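Local coordinates for uncharacterized protein YLR021W (PDB 2Z5B) that acts as a chaperone of yeast 20S proteasome assembly, pairing with POC4, binding proteasome precursors and facilitating formation of the alpha ring, at residues A31-N35 and N36-L40; D82-E85 and E86-R89; S104-P107 and K108-V111; V112-Q115 and I116-Y120; L166-V169 and L170-K174. All blocks are in the same frame, centred on the assembly; numbering follows the deposited sequence.

In the fold
Along the chain the five contacts follow one another in numerical order. Contact 1 is the hairpin of strands 26-33 and 38-44 in the mixed sheet. Contacts 3 and 4 are successive parts of helix 109-124, with centres about 13 Å apart. Contact 5 lies in helix 162-176, its centre about 10 Å from that of contact 4. Contacts 1, 4 and 5 touch: Leu-40 meets Ile-116 and Ile-173, and Leu-119 and Tyr-120 meet Ile-173. Contact 2, in helix 84-91, stands apart, its nearest atoms about 10 Å from contact 4. Helices 109-124 and 162-176 thus cover one sheet face. The hairpin's other face and turn, in contact 1 alone, meet the heterodimer partner, Protein YPL144W.

Contact 1 of 5, residues A31-N35 and N36-L40; sequences ATHFN and NTILL
Thr-32 and Leu-39 are a hydrogen-bonded pair of a beta hairpin formed by strands 26-33 and 38-44. Thr-32 N donates to Leu-39 O at 3.0 Å, and Leu-39 N returns a bond to Thr-32 O at 2.8 Å. Past the strand ends, Phe-34 N donates to Thr-37 O at 2.8 Å. Asn-35 and Asn-36 form the tip of this turn. Thr-37 N is buried there with no partner in the model.

His-33 and Ile-38 are a non-hydrogen-bonded pair, and their side chains lie side by side. Ile-38 CG1 sits over one face of the imidazole, displaced toward its rim, in a CH-pi contact 3.8 Å from the centroid of the His-33 ring. CG of His-33 and CG1 of Ile-38 are both anti to the carbonyl carbon (chi1 -68° and -74°). This sets CG1 over the ring, with CD1 nearest ND1 and CG2 nearest CD2. On the same sheet face Ala-31 CB meets Leu-40 CD1 at 3.9 Å. Helices 109-124 and 162-176 cover this face.

Thr-32 and Leu-39 point to the other face. There the ring of Phe-34 turns its edge to Leu-39, with CE2 of Phe-34 4.0 Å from CB of Leu-39. Thr-37 O also lies at the ring edge, in its plane. A water accepts from Thr-32 OG1 at 2.7 Å and donates to Leu-39 O. The same hydroxyl is hydrogen-bonded to NE2 of Gln-30. Thr-32, Phe-34 and Leu-39 pack on the chain of Protein YPL144W, and Asn-36 OD1 accepts from Leu-59 N of that chain.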
loop_
_atom_site.group_PDB
_atom_site.type_symbol
_atom_site.label_atom_id
_atom_site.label_comp_id
_atom_site.label_asym_id
_atom_site.label_seq_id
_atom_site.Cartn_x
_atom_site.Cartn_y
_atom_site.Cartn_z
ATOM N N ALA B 31 -1.291 3.993 -6.029
ATOM C CA ALA B 31 -1.074 4.767 -4.826
ATOM C C ALA B 31 -2.365 5.377 -4.312
ATOM O O ALA B 31 -3.183 5.919 -5.090
ATOM C CB ALA B 31 -0.037 5.839 -5.058
ATOM N N THR B 32 -2.552 5.258 -3.003
ATOM C CA THR B 32 -3.606 5.971 -2.291
ATOM C C THR B 32 -2.943 6.980 -1.357
ATOM O O THR B 32 -2.000 6.640 -0.650
ATOM C CB THR B 32 -4.490 4.996 -1.473
ATOM O OG1 THR B 32 -4.775 3.836 -2.260
ATOM C CG2 THR B 32 -5.824 5.674 -1.094
ATOM N N HIS B 33 -3.436 8.219 -1.363
ATOM C CA HIS B 33 -2.852 9.298 -0.573
ATOM C C HIS B 33 -3.746 9.565 0.619
ATOM O O HIS B 33 -4.968 9.681 0.458
ATOM C CB HIS B 33 -2.757 10.585 -1.409
ATOM C CG HIS B 33 -1.755 10.511 -2.530
ATOM N ND1 HIS B 33 -1.124 11.626 -3.033
ATOM C CD2 HIS B 33 -1.278 9.459 -3.235
ATOM C CE1 HIS B 33 -0.302 11.269 -4.007
ATOM N NE2 HIS B 33 -0.368 9.956 -4.143
ATOM N N PHE B 34 -3.132 9.702 1.788
ATOM C CA PHE B 34 -3.839 10.005 3.038
ATOM C C PHE B 34 -3.234 11.239 3.693
ATOM O O PHE B 34 -2.240 11.783 3.202
ATOM C CB PHE B 34 -3.715 8.819 4.001
ATOM C CG PHE B 34 -4.226 7.535 3.443
ATOM C CD1 PHE B 34 -5.572 7.212 3.541
ATOM C CD2 PHE B 34 -3.363 6.644 2.825
ATOM C CE1 PHE B 34 -6.060 6.005 3.018
ATOM C CE2 PHE B 34 -3.835 5.436 2.297
ATOM C CZ PHE B 34 -5.184 5.121 2.388
ATOM N N ASN B 35 -3.814 11.675 4.815
ATOM C CA ASN B 35 -3.282 12.832 5.547
ATOM C C ASN B 35 -1.959 12.600 6.242
ATOM O O ASN B 35 -1.184 13.539 6.439
ATOM C CB ASN B 35 -4.294 13.358 6.562
ATOM C CG ASN B 35 -5.130 14.463 5.997
ATOM O OD1 ASN B 35 -5.482 14.432 4.822
ATOM N ND2 ASN B 35 -5.449 15.461 6.817
ATOM N N ASN B 36 -1.709 11.361 6.638
ATOM C CA ASN B 36 -0.481 11.014 7.334
ATOM C C ASN B 36 0.553 10.329 6.445
ATOM O O ASN B 36 1.747 10.354 6.745
ATOM C CB ASN B 36 -0.785 10.135 8.558
ATOM C CG ASN B 36 -1.672 8.938 8.220
ATOM O OD1 ASN B 36 -2.511 9.004 7.323
ATOM N ND2 ASN B 36 -1.477 7.835 8.940
ATOM N N THR B 37 0.109 9.716 5.352
ATOM C CA THR B 37 1.000 8.843 4.610
ATOM C C THR B 37 0.501 8.665 3.179
ATOM O O THR B 37 -0.624 9.030 2.845
ATOM C CB THR B 37 1.138 7.466 5.336
ATOM O OG1 THR B 37 2.215 6.712 4.767
ATOM C CG2 THR B 37 -0.143 6.662 5.201
ATOM N N ILE B 38 1.360 8.137 2.329
ATOM C CA ILE B 38 0.932 7.646 1.039
ATOM C C ILE B 38 1.167 6.147 1.065
ATOM O O ILE B 38 2.179 5.686 1.609
ATOM C CB ILE B 38 1.674 8.348 -0.123
ATOM C CG1 ILE B 38 1.121 9.788 -0.273
ATOM C CG2 ILE B 38 1.491 7.578 -1.423
ATOM C CD1 ILE B 38 2.057 10.765 -0.877
ATOM N N LEU B 39 0.210 5.387 0.537
ATOM C CA LEU B 39 0.386 3.943 0.430
ATOM C C LEU B 39 0.621 3.605 -1.028
ATOM O O LEU B 39 -0.288 3.748 -1.847
ATOM C CB LEU B 39 -0.827 3.183 0.989
ATOM C CG LEU B 39 -0.870 1.646 0.836
ATOM C CD1 LEU B 39 0.320 1.006 1.553
ATOM C CD2 LEU B 39 -2.166 1.111 1.395
ATOM N N LEU B 40 1.839 3.156 -1.342
ATOM C CA LEU B 40 2.253 2.829 -2.703
ATOM C C LEU B 40 2.398 1.332 -2.907
ATOM O O LEU B 40 3.057 0.651 -2.096
ATOM C CB LEU B 40 3.593 3.526 -3.040
ATOM C CG LEU B 40 4.206 3.248 -4.416
ATOM C CD1 LEU B 40 3.335 3.845 -5.519
ATOM C CD2 LEU B 40 5.618 3.845 -4.473
HETATM O O HOH W 1 -2.762 2.052 -1.986
#

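Contact 2 of 5, residues D82-E85 and E86-R89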
loop_
_atom_site.group_PDB
_atom_site.type_symbol
_atom_site.label_atom_id
_atom_site.label_comp_id
_atom_site.label_asym_id
_atom_site.label_seq_id
_atom_site.Cartn_x
_atom_site.Cartn_y
_atom_site.Cartn_z
ATOM N N ASP B 82 30.032 31.198 4.593
ATOM C CA ASP B 82 29.536 30.511 3.383
ATOM C C ASP B 82 28.046 30.126 3.395
ATOM O O ASP B 82 27.456 29.872 4.451
ATOM C CB ASP B 82 30.424 29.295 3.027
ATOM C CG ASP B 82 29.968 27.990 3.690
ATOM O OD1 ASP B 82 29.478 28.007 4.843
ATOM O OD2 ASP B 82 30.115 26.929 3.050
ATOM N N GLU B 83 27.458 30.084 2.199
ATOM C CA GLU B 83 26.067 29.683 2.013
ATOM C C GLU B 83 25.951 28.193 1.675
ATOM O O GLU B 83 24.844 27.654 1.557
ATOM C CB GLU B 83 25.401 30.536 0.921
ATOM C CG GLU B 83 25.636 30.066 -0.526
ATOM C CD GLU B 83 26.899 30.630 -1.161
ATOM O OE1 GLU B 83 27.975 30.604 -0.519
ATOM O OE2 GLU B 83 26.814 31.084 -2.322
ATOM N N GLU B 84 27.095 27.535 1.515
ATOM C CA GLU B 84 27.105 26.120 1.152
ATOM C C GLU B 84 26.680 25.231 2.315
ATOM O O GLU B 84 26.109 24.167 2.097
ATOM C CB GLU B 84 28.467 25.680 0.594
ATOM C CG GLU B 84 28.951 26.454 -0.643
ATOM C CD GLU B 84 27.873 26.672 -1.702
ATOM O OE1 GLU B 84 27.078 25.746 -1.962
ATOM O OE2 GLU B 84 27.833 27.778 -2.285
ATOM N N GLU B 85 26.933 25.677 3.543
ATOM C CA GLU B 85 26.555 24.891 4.715
ATOM C C GLU B 85 25.042 24.847 4.940
ATOM O O GLU B 85 24.529 23.876 5.494
ATOM C CB GLU B 85 27.341 25.307 5.968
ATOM C CG GLU B 85 26.576 26.096 7.023
ATOM C CD GLU B 85 27.134 25.877 8.422
ATOM O OE1 GLU B 85 26.324 25.645 9.348
ATOM O OE2 GLU B 85 28.379 25.925 8.593
ATOM N N GLU B 86 24.325 25.878 4.485
ATOM C CA GLU B 86 22.860 25.791 4.441
ATOM C C GLU B 86 22.325 25.063 3.204
ATOM O O GLU B 86 21.286 24.422 3.287
ATOM C CB GLU B 86 22.144 27.128 4.684
ATOM C CG GLU B 86 22.750 28.376 4.069
ATOM C CD GLU B 86 22.211 29.650 4.724
ATOM O OE1 GLU B 86 22.359 30.752 4.143
ATOM O OE2 GLU B 86 21.637 29.549 5.835
ATOM N N PHE B 87 23.028 25.141 2.073
ATOM C CA PHE B 87 22.724 24.240 0.954
ATOM C C PHE B 87 22.806 22.785 1.426
ATOM O O PHE B 87 21.883 22.008 1.208
ATOM C CB PHE B 87 23.662 24.442 -0.243
ATOM C CG PHE B 87 23.200 23.725 -1.486
ATOM C CD1 PHE B 87 23.530 22.385 -1.702
ATOM C CD2 PHE B 87 22.396 24.375 -2.419
ATOM C CE1 PHE B 87 23.083 21.719 -2.837
ATOM C CE2 PHE B 87 21.940 23.710 -3.557
ATOM C CZ PHE B 87 22.281 22.382 -3.765
ATOM N N VAL B 88 23.912 22.435 2.083
ATOM C CA VAL B 88 24.081 21.093 2.645
ATOM C C VAL B 88 22.920 20.730 3.568
ATOM O O VAL B 88 22.298 19.693 3.378
ATOM C CB VAL B 88 25.439 20.905 3.376
ATOM C CG1 VAL B 88 25.501 19.552 4.079
ATOM C CG2 VAL B 88 26.595 21.011 2.400
ATOM N N ARG B 89 22.608 21.578 4.548
ATOM C CA ARG B 89 21.524 21.221 5.470
ATOM C C ARG B 89 20.157 21.197 4.790
ATOM O O ARG B 89 19.335 20.332 5.087
ATOM C CB ARG B 89 21.512 22.056 6.761
ATOM C CG ARG B 89 20.919 21.248 7.933
ATOM C CD ARG B 89 20.544 22.068 9.168
ATOM N NE ARG B 89 19.877 21.208 10.157
ATOM C CZ ARG B 89 19.335 21.623 11.304
ATOM N NH1 ARG B 89 19.360 22.906 11.647
ATOM N NH2 ARG B 89 18.762 20.743 12.114
#
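Glu-84 and Phe-87 hold their side chains obliquely across the first turn of helix 84-91. The carboxylate plane of Glu-84 and the ring plane of Phe-87 are 40° apart. OE1 of Glu-84 comes to 4.0 Å from CB of Phe-87. The glutamate chain bends at chi2 (-44°), which brings its end back over the turn. CG of Phe-87 is anti to the backbone N (chi1 -169°), and the ring leads away from the preceding residues. The touch is therefore light.

Closer meetings are between side-chain carbons and backbone oxygens. CG of Glu-86 lies 3.3 Å from Glu-83 O. CG2 of Val-88 lies 3.2 Å from Glu-84 O.

The backbone carries the turn. Phe-87 N donates to Glu-83 O at 3.1 Å, Val-88 N to Glu-84 O at 2.8 Å, and Arg-89 N to Glu-85 O at 3.1 Å. Each bond runs from residue i+4 to residue i, the alpha-helical pattern. The run of acidic residues from Asp-82 to Glu-86 lies at the helix N-terminus, where negative charge would probably suit the helix dipole.

All these residues are exposed, and several touch crystal neighbours. Farther along the helix, the Phe-87 ring stacks with that of His-91. The contact lies about 27 Å from the chain centre, measured between centres. Its helix comes after strand 50-56 and just before strand 95-99, an outermost strand of the sheet within this chain.

Contact 3 of 5, residues S104-P107 and K108-V111; sequences SADP and KVPV
OD1 of Asp-106 is gripped twice by Lys-108. NZ approaches at 2.9 Å in a salt bridge, on the syn side of the carboxylate and 28° out of its plane. The Lys-108 backbone N adds a weak capping bond to the same OD1 at 3.3 Å. The motif is a capped type I beta turn, Asp-106 to Val-109, leading into helix 109-124.

The lysine chain bends at chi2 (95°) and chi3 (70°), which curls NZ back to the aspartate. Along the way, CD of Lys-108 runs beside the Pro-107 ring, 4.0 Å from CG of Pro-107. With an alanine in place of Lys-108, the Asp-106 carboxylate would probably lose its charged mate, be left with the weak backbone bond and be freer to turn.

The other oxygen, OD2 of Asp-106, lies 3.3 Å from CG2 of Val-109. Val-109 N closes the turn on Asp-106 O at 3.2 Å. Pro-110 has no N-H to give. Its CD instead lies 3.2 Å from Asp-106 O, and its side chain touches Val-97 of strand 95-99. One residue on, CG1 of Val-111 sits 3.3 Å from Pro-107 O.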
loop_
_atom_site.group_PDB
_atom_site.type_symbol
_atom_site.label_atom_id
_atom_site.label_comp_id
_atom_site.label_asym_id
_atom_site.label_seq_id
_atom_site.Cartn_x
_atom_site.Cartn_y
_atom_site.Cartn_z
ATOM N N SER B 104 14.837 -7.748 5.690
ATOM C CA SER B 104 15.224 -6.524 6.405
ATOM C C SER B 104 16.707 -6.174 6.247
ATOM O O SER B 104 17.222 -5.303 6.951
ATOM C CB SER B 104 14.887 -6.657 7.892
ATOM O OG SER B 104 15.554 -7.773 8.451
ATOM N N ALA B 105 17.383 -6.851 5.322
ATOM C CA ALA B 105 18.824 -6.678 5.132
ATOM C C ALA B 105 19.192 -6.735 3.651
ATOM O O ALA B 105 20.231 -7.276 3.276
ATOM C CB ALA B 105 19.589 -7.734 5.927
ATOM N N ASP B 106 18.315 -6.191 2.810
ATOM C CA ASP B 106 18.612 -6.040 1.403
ATOM C C ASP B 106 19.221 -4.658 1.174
ATOM O O ASP B 106 18.555 -3.642 1.395
ATOM C CB ASP B 106 17.347 -6.221 0.562
ATOM C CG ASP B 106 17.614 -6.116 -0.930
ATOM O OD1 ASP B 106 18.792 -6.210 -1.347
ATOM O OD2 ASP B 106 16.638 -5.940 -1.691
ATOM N N PRO B 107 20.493 -4.614 0.727
ATOM C CA PRO B 107 21.156 -3.321 0.517
ATOM C C PRO B 107 20.465 -2.451 -0.540
ATOM O O PRO B 107 20.583 -1.232 -0.496
ATOM C CB PRO B 107 22.561 -3.712 0.043
ATOM C CG PRO B 107 22.424 -5.106 -0.477
ATOM C CD PRO B 107 21.378 -5.746 0.391
ATOM N N LYS B 108 19.750 -3.071 -1.475
ATOM C CA LYS B 108 19.102 -2.313 -2.549
ATOM C C LYS B 108 17.790 -1.652 -2.127
ATOM O O LYS B 108 17.317 -0.750 -2.813
ATOM C CB LYS B 108 18.890 -3.168 -3.809
ATOM C CG LYS B 108 20.171 -3.678 -4.473
ATOM C CD LYS B 108 20.553 -5.093 -4.007
ATOM C CE LYS B 108 19.587 -6.174 -4.537
ATOM N NZ LYS B 108 19.746 -7.489 -3.822
ATOM N N VAL B 109 17.210 -2.080 -1.005
ATOM C CA VAL B 109 15.909 -1.543 -0.555
ATOM C C VAL B 109 15.932 -0.084 -0.051
ATOM O O VAL B 109 15.208 0.755 -0.597
ATOM C CB VAL B 109 15.182 -2.489 0.456
ATOM C CG1 VAL B 109 14.062 -1.750 1.178
ATOM C CG2 VAL B 109 14.630 -3.702 -0.266
ATOM N N PRO B 110 16.758 0.235 0.978
ATOM C CA PRO B 110 16.785 1.629 1.424
ATOM C C PRO B 110 17.173 2.612 0.317
ATOM O O PRO B 110 16.848 3.800 0.413
ATOM C CB PRO B 110 17.855 1.637 2.528
ATOM C CG PRO B 110 18.652 0.395 2.310
ATOM C CD PRO B 110 17.674 -0.601 1.778
ATOM N N VAL B 111 17.863 2.129 -0.716
ATOM C CA VAL B 111 18.207 3.000 -1.838
ATOM C C VAL B 111 16.953 3.299 -2.671
ATOM O O VAL B 111 16.642 4.465 -2.925
ATOM C CB VAL B 111 19.426 2.482 -2.684
ATOM C CG1 VAL B 111 20.454 1.789 -1.785
ATOM C CG2 VAL B 111 19.008 1.574 -3.820
#

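Contact 4 of 5, residues V112-Q115 and I116-Y120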
loop_
_atom_site.group_PDB
_atom_site.type_symbol
_atom_site.label_atom_id
_atom_site.label_comp_id
_atom_site.label_asym_id
_atom_site.label_seq_id
_atom_site.Cartn_x
_atom_site.Cartn_y
_atom_site.Cartn_z
ATOM N N VAL B 112 16.227 2.242 -3.040
ATOM C CA VAL B 112 14.991 2.356 -3.812
ATOM C C VAL B 112 13.965 3.199 -3.060
ATOM O O VAL B 112 13.415 4.155 -3.611
ATOM C CB VAL B 112 14.416 0.960 -4.160
ATOM C CG1 VAL B 112 13.029 1.082 -4.750
ATOM C CG2 VAL B 112 15.331 0.238 -5.135
ATOM N N CYS B 113 13.744 2.851 -1.792
ATOM C CA CYS B 113 12.786 3.548 -0.922
ATOM C C CYS B 113 13.050 5.029 -0.729
ATOM O O CYS B 113 12.115 5.833 -0.781
ATOM C CB CYS B 113 12.697 2.849 0.434
ATOM S SG CYS B 113 11.954 1.253 0.323
ATOM N N VAL B 114 14.312 5.403 -0.502
ATOM C CA VAL B 114 14.648 6.815 -0.332
ATOM C C VAL B 114 14.436 7.572 -1.638
ATOM O O VAL B 114 13.974 8.710 -1.629
ATOM C CB VAL B 114 16.097 7.017 0.198
ATOM C CG1 VAL B 114 16.654 8.387 -0.197
ATOM C CG2 VAL B 114 16.138 6.827 1.711
ATOM N N GLN B 115 14.766 6.934 -2.757
ATOM C CA GLN B 115 14.641 7.587 -4.061
ATOM C C GLN B 115 13.167 7.805 -4.366
ATOM O O GLN B 115 12.767 8.891 -4.812
ATOM C CB GLN B 115 15.346 6.786 -5.163
ATOM C CG GLN B 115 16.903 6.913 -5.152
ATOM C CD GLN B 115 17.400 8.346 -5.312
ATOM O OE1 GLN B 115 16.744 9.195 -5.937
ATOM N NE2 GLN B 115 18.559 8.629 -4.734
ATOM N N ILE B 116 12.350 6.798 -4.067
ATOM C CA ILE B 116 10.891 6.943 -4.217
ATOM C C ILE B 116 10.390 8.049 -3.295
ATOM O O ILE B 116 9.656 8.939 -3.727
ATOM C CB ILE B 116 10.156 5.595 -3.993
ATOM C CG1 ILE B 116 10.543 4.619 -5.101
ATOM C CG2 ILE B 116 8.624 5.789 -3.969
ATOM C CD1 ILE B 116 10.038 3.208 -4.919
ATOM N N ALA B 117 10.827 8.026 -2.033
ATOM C CA ALA B 117 10.460 9.064 -1.071
ATOM C C ALA B 117 10.821 10.467 -1.554
ATOM O O ALA B 117 10.007 11.382 -1.481
ATOM C CB ALA B 117 11.106 8.791 0.279
ATOM N N GLU B 118 12.050 10.634 -2.039
ATOM C CA GLU B 118 12.498 11.934 -2.529
ATOM C C GLU B 118 11.707 12.397 -3.757
ATOM O O GLU B 118 11.411 13.579 -3.900
ATOM C CB GLU B 118 14.012 11.925 -2.785
ATOM C CG GLU B 118 14.823 12.184 -1.504
ATOM C CD GLU B 118 14.533 13.553 -0.894
ATOM O OE1 GLU B 118 15.075 14.561 -1.378
ATOM O OE2 GLU B 118 13.760 13.639 0.074
ATOM N N LEU B 119 11.347 11.456 -4.621
ATOM C CA LEU B 119 10.511 11.762 -5.783
ATOM C C LEU B 119 9.191 12.382 -5.316
ATOM O O LEU B 119 8.765 13.441 -5.799
ATOM C CB LEU B 119 10.272 10.491 -6.625
ATOM C CG LEU B 119 9.503 10.645 -7.944
ATOM C CD1 LEU B 119 10.311 11.424 -8.977
ATOM C CD2 LEU B 119 9.103 9.289 -8.496
ATOM N N TYR B 120 8.558 11.724 -4.352
ATOM C CA TYR B 120 7.316 12.237 -3.772
ATOM C C TYR B 120 7.462 13.640 -3.177
ATOM O O TYR B 120 6.661 14.520 -3.481
ATOM C CB TYR B 120 6.745 11.243 -2.759
ATOM C CG TYR B 120 5.806 10.265 -3.408
ATOM C CD1 TYR B 120 4.474 10.615 -3.664
ATOM C CD2 TYR B 120 6.248 9.011 -3.806
ATOM C CE1 TYR B 120 3.597 9.720 -4.288
ATOM C CE2 TYR B 120 5.384 8.111 -4.427
ATOM C CZ TYR B 120 4.069 8.469 -4.658
ATOM O OH TYR B 120 3.241 7.572 -5.267
#
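No aromatic ring takes part where Val-112 meets Ile-116. The flat group here is the Val-112 peptide, whose O takes the N-H of Ile-116 at 2.9 Å. This is one step of the alpha-helical pattern in helix 109-124, which packs on one face of the sheet. Ala-117 N to Cys-113 O (2.8 Å), Glu-118 N to Val-114 O (2.8 Å) and Leu-119 N to Gln-115 O (2.9 Å) continue it.

The side chains of Val-112 and Ile-116 lie side by side, one turn apart and pointing the same way. CG1 of Ile-116 is anti to the carbonyl carbon (chi1 -66°). It passes over the backbone of the previous turn, 3.3 Å from Val-112 O. The chain then extends, carrying CD1 toward the valine. Ile-116 also packs on Leu-40 and Ile-42 of strand 38-44, on Leu-141 and Ile-143 of strand 140-145, and on Leu-170 of helix 162-176. Cutting Ile-116 back to an alanine is likely to open a gap between helix and sheet and to leave CG1 of Val-112 without its neighbour.

Tyr-120, one turn on, points its side chain to the same sheet and meets Ile-38 and Leu-40. Glu-118 leads its end away from this turn, and its OE1 forms a salt bridge with Arg-122. CB of Ala-117 lies 3.3 Å from Cys-113 O, in the preceding turn. At the apolar side of the turn, CG1 of Val-112 and CD1 of Ile-116 meet at 3.7 Å.

Contact 5 of 5, residues L166-V169 and L170-K174; sequences LVFV and LKCIK
A cysteine sulfur-aromatic contact joins Phe-168 and Cys-172, one turn apart in helix 162-176. SG of Cys-172 stands over one face of the phenyl ring, 3.8 Å from the centroid of the Phe-168 ring and 25° off its normal. The sulfur is offset toward the rim, and CE2 of Phe-168 comes to 3.4 Å from it. CG of Phe-168 is anti to the backbone N (chi1 179°), while SG of Cys-172 is anti to the carbonyl carbon (chi1 -71°). These different torsions lead the ring toward the C-terminal end and the sulfur back, and the two meet.

Two apolar pairs repeat the same spacing. CG1 of Val-169 meets CD1 of Ile-173 at 3.9 Å, and these side chains cross at a slant. CG1 of Ile-173 also lies 3.4 Å from Val-169 O. More loosely, CG of Leu-166 faces CD1 of Leu-170 at 4.3 Å.

The backbone bonds are regular. Leu-170 N donates to Leu-166 O at 3.0 Å and Cys-172 N to Phe-168 O at 2.9 Å.

Phe-168, Val-169 and Cys-172 all touch Leu-27 of strand 26-33. Leu-170 and Ile-173 instead touch Leu-119 of helix 109-124. Lys-171 is exposed, and its NZ has a weak, long ion pair with Asp-175. This is the pattern of an amphipathic helix packed on a beta sheet beside a second helix.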
loop_
_atom_site.group_PDB
_atom_site.type_symbol
_atom_site.label_atom_id
_atom_site.label_comp_id
_atom_site.label_asym_id
_atom_site.label_seq_id
_atom_site.Cartn_x
_atom_site.Cartn_y
_atom_site.Cartn_z
ATOM N N LEU B 166 15.889 1.046 -11.675
ATOM C CA LEU B 166 15.478 2.077 -10.716
ATOM C C LEU B 166 14.865 3.289 -11.407
ATOM O O LEU B 166 13.795 3.775 -11.005
ATOM C CB LEU B 166 16.643 2.525 -9.821
ATOM C CG LEU B 166 16.353 3.679 -8.851
ATOM C CD1 LEU B 166 15.285 3.271 -7.818
ATOM C CD2 LEU B 166 17.620 4.158 -8.151
ATOM N N VAL B 167 15.535 3.769 -12.453
ATOM C CA VAL B 167 15.053 4.921 -13.195
ATOM C C VAL B 167 13.691 4.648 -13.847
ATOM O O VAL B 167 12.825 5.505 -13.828
ATOM C CB VAL B 167 16.112 5.433 -14.218
ATOM C CG1 VAL B 167 15.549 6.552 -15.097
ATOM C CG2 VAL B 167 17.330 5.943 -13.462
ATOM N N PHE B 168 13.520 3.463 -14.419
ATOM C CA PHE B 168 12.254 3.095 -15.054
ATOM C C PHE B 168 11.087 3.094 -14.062
ATOM O O PHE B 168 10.017 3.621 -14.366
ATOM C CB PHE B 168 12.356 1.720 -15.715
ATOM C CG PHE B 168 11.080 1.270 -16.366
ATOM C CD1 PHE B 168 10.722 1.753 -17.626
ATOM C CD2 PHE B 168 10.235 0.372 -15.724
ATOM C CE1 PHE B 168 9.534 1.340 -18.242
ATOM C CE2 PHE B 168 9.042 -0.047 -16.330
ATOM C CZ PHE B 168 8.704 0.436 -17.588
ATOM N N VAL B 169 11.291 2.468 -12.902
ATOM C CA VAL B 169 10.273 2.440 -11.857
ATOM C C VAL B 169 9.946 3.853 -11.363
ATOM O O VAL B 169 8.761 4.189 -11.202
ATOM C CB VAL B 169 10.647 1.496 -10.678
ATOM C CG1 VAL B 169 9.602 1.578 -9.556
ATOM C CG2 VAL B 169 10.765 0.052 -11.169
ATOM N N LEU B 170 10.968 4.684 -11.148
ATOM C CA LEU B 170 10.742 6.093 -10.786
ATOM C C LEU B 170 9.902 6.834 -11.841
ATOM O O LEU B 170 8.950 7.527 -11.498
ATOM C CB LEU B 170 12.061 6.849 -10.536
ATOM C CG LEU B 170 12.844 6.553 -9.252
ATOM C CD1 LEU B 170 14.171 7.364 -9.151
ATOM C CD2 LEU B 170 11.992 6.799 -8.011
ATOM N N LYS B 171 10.250 6.663 -13.115
ATOM C CA LYS B 171 9.452 7.214 -14.218
ATOM C C LYS B 171 7.986 6.742 -14.182
ATOM O O LYS B 171 7.086 7.524 -14.410
ATOM C CB LYS B 171 10.076 6.842 -15.563
ATOM C CG LYS B 171 9.397 7.512 -16.742
ATOM C CD LYS B 171 10.144 7.238 -18.058
ATOM C CE LYS B 171 9.255 7.610 -19.249
ATOM N NZ LYS B 171 8.818 9.032 -19.155
ATOM N N CYS B 172 7.766 5.469 -13.901
ATOM C CA CYS B 172 6.405 4.912 -13.830
ATOM C C CYS B 172 5.595 5.609 -12.729
ATOM O O CYS B 172 4.429 5.973 -12.927
ATOM C CB CYS B 172 6.474 3.400 -13.572
ATOM S SG CYS B 172 7.079 2.434 -14.966
ATOM N N ILE B 173 6.238 5.832 -11.583
ATOM C CA ILE B 173 5.594 6.456 -10.428
ATOM C C ILE B 173 5.235 7.906 -10.736
ATOM O O ILE B 173 4.115 8.338 -10.442
ATOM C CB ILE B 173 6.460 6.321 -9.147
ATOM C CG1 ILE B 173 6.544 4.846 -8.727
ATOM C CG2 ILE B 173 5.905 7.192 -8.010
ATOM C CD1 ILE B 173 7.729 4.490 -7.839
ATOM N N LYS B 174 6.169 8.632 -11.358
ATOM C CA LYS B 174 5.936 10.000 -11.846
ATOM C C LYS B 174 4.846 10.076 -12.931
ATOM O O LYS B 174 4.038 11.009 -12.931
ATOM C CB LYS B 174 7.248 10.625 -12.358
ATOM C CG LYS B 174 7.140 12.102 -12.793
ATOM C CD LYS B 174 8.518 12.724 -13.048
ATOM C CE LYS B 174 8.408 14.011 -13.858
ATOM N NZ LYS B 174 8.040 13.743 -15.283
#